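Local coordinates for protein 1,4-dihydroxy-2-naphthoyl-CoA hydrolase (Synechocystis sp., PDB 4K00) that hydrolyses 1,4-dihydroxy-2-naphthoyl-CoA to 1,4-dihydroxy-2-naphthoate and CoA, a step in the biosynthesis of phylloquinone (vitamin K1), at residues Glu35-Trp40 with Leu46-Ile51. Sequence-based numbering, arbitrary orientation.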
loop_
_atom_site.group_PDB
_atom_site.type_symbol
_atom_site.label_atom_id
_atom_site.label_comp_id
_atom_site.label_asym_id
_atom_site.label_seq_id
_atom_site.Cartn_x
_atom_site.Cartn_y
_atom_site.Cartn_z
ATOM N N GLU A 35 -10.836 6.540 -2.419
ATOM C CA GLU A 35 -10.540 7.905 -1.967
ATOM C C GLU A 35 -11.597 8.914 -2.429
ATOM O O GLU A 35 -11.995 9.796 -1.665
ATOM C CB GLU A 35 -9.169 8.356 -2.457
ATOM C CG GLU A 35 -8.011 7.566 -1.865
ATOM C CD GLU A 35 -6.679 7.903 -2.512
ATOM O OE1 GLU A 35 -6.570 8.948 -3.204
ATOM O OE2 GLU A 35 -5.727 7.113 -2.335
ATOM N N ALA A 36 -12.041 8.786 -3.674
ATOM C CA ALA A 36 -13.091 9.666 -4.200
ATOM C C ALA A 36 -14.353 9.508 -3.384
ATOM O O ALA A 36 -15.000 10.487 -3.005
ATOM C CB ALA A 36 -13.374 9.334 -5.662
ATOM N N TYR A 37 -14.688 8.253 -3.106
ATOM C CA TYR A 37 -15.802 7.911 -2.237
ATOM C C TYR A 37 -15.618 8.582 -0.869
ATOM O O TYR A 37 -16.525 9.244 -0.373
ATOM C CB TYR A 37 -15.928 6.390 -2.150
ATOM C CG TYR A 37 -16.720 5.836 -0.980
ATOM C CD1 TYR A 37 -18.052 6.168 -0.786
ATOM C CD2 TYR A 37 -16.125 4.962 -0.073
ATOM C CE1 TYR A 37 -18.764 5.653 0.290
ATOM C CE2 TYR A 37 -16.829 4.435 0.991
ATOM C CZ TYR A 37 -18.151 4.781 1.170
ATOM O OH TYR A 37 -18.847 4.262 2.246
ATOM N N GLU A 38 -14.429 8.450 -0.293
ATOM C CA GLU A 38 -14.147 9.044 1.003
ATOM C C GLU A 38 -14.189 10.560 0.980
ATOM O O GLU A 38 -14.613 11.177 1.954
ATOM C CB GLU A 38 -12.806 8.553 1.560
ATOM C CG GLU A 38 -12.854 7.100 2.019
ATOM C CD GLU A 38 -11.493 6.590 2.437
ATOM O OE1 GLU A 38 -10.819 5.975 1.589
ATOM O OE2 GLU A 38 -11.125 6.800 3.612
ATOM N N SER A 39 -13.746 11.164 -0.125
ATOM C CA SER A 39 -13.753 12.614 -0.237
ATOM C C SER A 39 -15.192 13.105 -0.378
ATOM O O SER A 39 -15.569 14.147 0.167
ATOM C CB SER A 39 -12.922 13.088 -1.426
ATOM O OG SER A 39 -11.577 12.663 -1.314
ATOM N N TRP A 40 -16.005 12.344 -1.091
ATOM C CA TRP A 40 -17.405 12.685 -1.208
ATOM C C TRP A 40 -18.072 12.633 0.177
ATOM O O TRP A 40 -18.788 13.552 0.563
ATOM C CB TRP A 40 -18.102 11.756 -2.205
ATOM C CG TRP A 40 -19.578 11.882 -2.184
ATOM C CD1 TRP A 40 -20.324 12.880 -2.721
ATOM C CD2 TRP A 40 -20.492 10.985 -1.559
ATOM N NE1 TRP A 40 -21.654 12.648 -2.494
ATOM C CE2 TRP A 40 -21.785 11.493 -1.775
ATOM C CE3 TRP A 40 -20.344 9.783 -0.861
ATOM C CZ2 TRP A 40 -22.929 10.853 -1.301
ATOM C CZ3 TRP A 40 -21.479 9.150 -0.384
ATOM C CH2 TRP A 40 -22.757 9.687 -0.609
ATOM N N LEU A 46 -20.037 13.240 6.296
ATOM C CA LEU A 46 -20.201 11.879 6.801
ATOM C C LEU A 46 -18.841 11.272 7.088
ATOM O O LEU A 46 -17.832 11.756 6.598
ATOM C CB LEU A 46 -20.928 11.026 5.761
ATOM C CG LEU A 46 -22.247 11.638 5.284
ATOM C CD1 LEU A 46 -22.833 10.864 4.114
ATOM C CD2 LEU A 46 -23.246 11.710 6.431
ATOM N N SER A 47 -18.814 10.208 7.879
ATOM C CA SER A 47 -17.561 9.721 8.459
ATOM C C SER A 47 -17.619 8.208 8.577
ATOM O O SER A 47 -18.469 7.665 9.288
ATOM C CB SER A 47 -17.344 10.336 9.845
ATOM O OG SER A 47 -16.252 9.725 10.517
ATOM N N LEU A 48 -16.708 7.536 7.886
ATOM C CA LEU A 48 -16.491 6.109 8.071
ATOM C C LEU A 48 -16.040 5.814 9.482
ATOM O O LEU A 48 -16.473 4.829 10.085
ATOM C CB LEU A 48 -15.434 5.602 7.099
ATOM C CG LEU A 48 -15.921 5.331 5.685
ATOM C CD1 LEU A 48 -14.764 4.860 4.817
ATOM C CD2 LEU A 48 -17.056 4.316 5.704
ATOM N N GLN A 49 -15.176 6.676 10.011
ATOM C CA GLN A 49 -14.635 6.488 11.336
ATOM C C GLN A 49 -15.717 6.475 12.404
ATOM O O GLN A 49 -15.636 5.711 13.358
ATOM C CB GLN A 49 -13.606 7.567 11.662
ATOM C CG GLN A 49 -12.948 7.371 13.016
ATOM C CD GLN A 49 -12.130 6.078 13.101
ATOM O OE1 GLN A 49 -11.296 5.807 12.253
ATOM N NE2 GLN A 49 -12.369 5.288 14.143
ATOM N N ASN A 50 -16.715 7.347 12.269
ATOM C CA ASN A 50 -17.789 7.400 13.259
ATOM C C ASN A 50 -18.566 6.085 13.282
ATOM O O ASN A 50 -18.948 5.586 14.349
ATOM C CB ASN A 50 -18.724 8.577 12.971
ATOM C CG ASN A 50 -18.074 9.923 13.260
ATOM O OD1 ASN A 50 -16.881 10.015 13.588
ATOM N ND2 ASN A 50 -18.856 10.979 13.135
ATOM N N ILE A 51 -18.794 5.516 12.107
ATOM C CA ILE A 51 -19.446 4.217 12.017
ATOM C C ILE A 51 -18.633 3.178 12.785
ATOM O O ILE A 51 -19.174 2.441 13.604
ATOM C CB ILE A 51 -19.593 3.752 10.555
ATOM C CG1 ILE A 51 -20.520 4.687 9.786
ATOM C CG2 ILE A 51 -20.145 2.331 10.497
ATOM C CD1 ILE A 51 -21.924 4.775 10.349
#
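L48 meets Y37 and E38 with its two methyl groups. It belongs to the first turn of helix 48-54, and its CB points toward segment 35-40. CB itself stays short of helix 26-43. CG lies anti to the carbonyl carbon (chi1 -80°), which carries the fork onward to helix 26-43. CG is still 4.6 Å from Y37 OH, so the methyls do the touching. CD2 approaches the phenol end of Y37, with L48 CD2 3.9 Å from Y37 OH. CD1 turns to the other neighbour and lies 4.1 Å from E38 CG. The same methyl also comes obliquely to the Y37 ring, with L48 CD1 4.4 Å from Y37 CE2. The contact is small, a packing of methyls against the phenol end of Y37 and the aliphatic part of E38, and buries 143 Å² in all.

The Y37 ring swings out beside its own carbonyl carbon (chi1 161°), which brings the hydroxyl end to L48. The E38 chain runs at about a right angle to that of L48. Its carboxylate is held elsewhere: OE2 accepts from the backbone N of L15 of the second subunit, and OE1 is hydrogen-bonded to H34 ND1. S47 sits at the N-cap of helix 48-54, where N50 N donates to S47 OG at 3.0 Å, 153° at the hydrogen.

The contact joins the long helix 26-43 of the hotdog fold to the short helix 48-54 that follows it. Helix 129-136 adds W131, which touches both Y37 and L48. H34 meets the Y37 ring edge-to-face. The ring of H114, on strand 106-118, meets that of Y37 with the planes at about 40°.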